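Local coordinates for DNA methyltransferase (PDB 4ONQ), which probably methylates cytosines in DNA at carbon 5 as a plant DRM-type enzyme, the chain here being its catalytic domain with sinefungin bound, at residues Gly229-Leu234 and Gly306-Ile311. The protein carries 5 engineered substitutions. Numbering follows the deposited sequence.
Sequences GGINVL and GFDLVI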
loop_
_atom_site.group_PDB
_atom_site.type_symbol
_atom_site.label_atom_id
_atom_site.label_comp_id
_atom_site.label_asym_id
_atom_site.label_seq_id
_atom_site.Cartn_x
_atom_site.Cartn_y
_atom_site.Cartn_z
ATOM N N GLY A 229 12.706 -8.511 20.361
ATOM C CA GLY A 229 11.752 -9.209 21.183
ATOM C C GLY A 229 10.468 -9.453 20.443
ATOM O O GLY A 229 9.614 -10.191 20.867
ATOM N N GLY A 230 10.322 -8.780 19.324
ATOM C CA GLY A 230 9.076 -8.792 18.620
ATOM C C GLY A 230 8.353 -7.507 18.877
ATOM O O GLY A 230 8.626 -6.788 19.792
ATOM N N ILE A 231 7.411 -7.239 18.030
ATOM C CA ILE A 231 6.786 -5.959 18.016
ATOM C C ILE A 231 5.293 -6.083 18.287
ATOM O O ILE A 231 4.690 -7.068 17.961
ATOM C CB ILE A 231 7.158 -5.224 16.713
ATOM C CG1 ILE A 231 7.048 -3.750 16.865
ATOM C CG2 ILE A 231 6.357 -5.666 15.523
ATOM C CD1 ILE A 231 7.410 -3.055 15.590
ATOM N N ASN A 232 4.740 -5.091 18.960
ATOM C CA ASN A 232 3.323 -5.016 19.235
ATOM C C ASN A 232 2.731 -3.958 18.351
ATOM O O ASN A 232 3.191 -2.875 18.343
ATOM C CB ASN A 232 3.115 -4.624 20.679
ATOM C CG ASN A 232 3.117 -5.793 21.620
ATOM O OD1 ASN A 232 3.149 -6.917 21.217
ATOM N ND2 ASN A 232 3.059 -5.512 22.887
ATOM N N VAL A 233 1.708 -4.285 17.588
ATOM C CA VAL A 233 1.227 -3.372 16.563
ATOM C C VAL A 233 -0.252 -3.068 16.723
ATOM O O VAL A 233 -1.071 -3.977 16.865
ATOM C CB VAL A 233 1.430 -3.959 15.155
ATOM C CG1 VAL A 233 1.020 -2.948 14.100
ATOM C CG2 VAL A 233 2.872 -4.388 14.963
ATOM N N LEU A 234 -0.593 -1.786 16.709
ATOM C CA LEU A 234 -1.981 -1.391 16.557
ATOM C C LEU A 234 -2.201 -1.056 15.090
ATOM O O LEU A 234 -1.763 -0.008 14.613
ATOM C CB LEU A 234 -2.322 -0.194 17.438
ATOM C CG LEU A 234 -3.797 0.226 17.386
ATOM C CD1 LEU A 234 -4.678 -0.973 17.648
ATOM C CD2 LEU A 234 -4.112 1.331 18.386
ATOM N N GLY A 306 2.810 -2.186 26.003
ATOM C CA GLY A 306 2.486 -1.047 25.162
ATOM C C GLY A 306 2.622 -1.345 23.683
ATOM O O GLY A 306 3.241 -2.333 23.296
ATOM N N PHE A 307 2.034 -0.486 22.853
ATOM C CA PHE A 307 2.159 -0.606 21.403
ATOM C C PHE A 307 3.437 0.043 20.889
ATOM O O PHE A 307 3.746 1.184 21.224
ATOM C CB PHE A 307 0.946 0.002 20.701
ATOM C CG PHE A 307 -0.306 -0.800 20.869
ATOM C CD1 PHE A 307 -0.415 -2.056 20.294
ATOM C CD2 PHE A 307 -1.369 -0.305 21.603
ATOM C CE1 PHE A 307 -1.562 -2.805 20.455
ATOM C CE2 PHE A 307 -2.523 -1.045 21.758
ATOM C CZ PHE A 307 -2.620 -2.299 21.186
ATOM N N ASP A 308 4.179 -0.692 20.075
ATOM C CA ASP A 308 5.424 -0.182 19.527
ATOM C C ASP A 308 5.138 0.639 18.279
ATOM O O ASP A 308 5.733 1.691 18.062
ATOM C CB ASP A 308 6.372 -1.339 19.208
ATOM C CG ASP A 308 6.708 -2.174 20.435
ATOM O OD1 ASP A 308 6.642 -3.420 20.357
ATOM O OD2 ASP A 308 7.047 -1.581 21.480
ATOM N N LEU A 309 4.202 0.154 17.470
ATOM C CA LEU A 309 3.839 0.815 16.227
ATOM C C LEU A 309 2.322 0.874 16.069
ATOM O O LEU A 309 1.631 -0.125 16.258
ATOM C CB LEU A 309 4.463 0.074 15.040
ATOM C CG LEU A 309 4.025 0.510 13.636
ATOM C CD1 LEU A 309 4.446 1.941 13.349
ATOM C CD2 LEU A 309 4.571 -0.433 12.590
ATOM N N VAL A 310 1.801 2.051 15.745
ATOM C CA VAL A 310 0.425 2.145 15.284
ATOM C C VAL A 310 0.431 2.614 13.839
ATOM O O VAL A 310 1.083 3.596 13.492
ATOM C CB VAL A 310 -0.474 3.016 16.203
ATOM C CG1 VAL A 310 0.361 3.932 17.070
ATOM C CG2 VAL A 310 -1.512 3.783 15.392
ATOM N N ILE A 311 -0.265 1.897 12.987
ATOM C CA ILE A 311 -0.203 2.131 11.573
ATOM C C ILE A 311 -1.596 2.064 10.974
ATOM O O ILE A 311 -2.351 1.210 11.292
ATOM C CB ILE A 311 0.746 1.106 10.916
ATOM C CG1 ILE A 311 0.729 1.190 9.412
ATOM C CG2 ILE A 311 0.374 -0.291 11.314
ATOM C CD1 ILE A 311 1.781 0.366 8.752
#
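Leu234 and Leu309 join the two strands in parallel: Leu234 N donates to Leu309 O at 2.8 Å, and Ile311 N returns a bond to Leu234 O at 2.9 Å. The same two oxygens also receive CA-H...O contacts, Leu309 O from Val233 CA and Leu234 O from Val310 CA.

Before Leu309 the pairing becomes irregular. Asn232 O takes two donors, Asp308 N at 3.0 Å and, more weakly, Leu309 N, while the backbone N of Asn232 turns to a side chain, giving its hydrogen to Asp308 OD1 at 2.9 Å. That oxygen is met on its anti side, 28° out of the carboxylate plane; CG lies beside Asp308's own backbone N (chi1 -60°), which swings the acid across to the first strand. The methylene of Asp308 meanwhile crosses Ile231, Asp308 CB lying 3.4 Å from Ile231 CG1. With an alanine in place of Asp308 the carboxylate is gone, and the Asn232 N-H would probably lose its acceptor, though the CB contact to Ile231 could remain. Asn232 reaches back with its amide: ND2 bonds Gly306 O at 3.2 Å, with that oxygen almost in the amide plane, and also bonds Phe304 O, so two carbonyls fix how the amide is turned.

Apolar contacts lie on both faces of the sheet. Leu234 CB sits over the Phe307 ring, 3.9 Å from its centroid, and also touches Val310 CB; helix 337-352 covers Leu234 and Val310. On the face of Val233 and Leu309, Ile231 CD1 approaches Leu309 CB.

Strands 231-236 and 309-312 are neighbours at the middle of the mixed sheet, flanked by 254-260 and 39-45. This parallel part of the sheet belongs to the Rossmann-like fold of the class I methyltransferase superfamily, and the side chain of Ile311 is about 7 Å from the bound sinefungin.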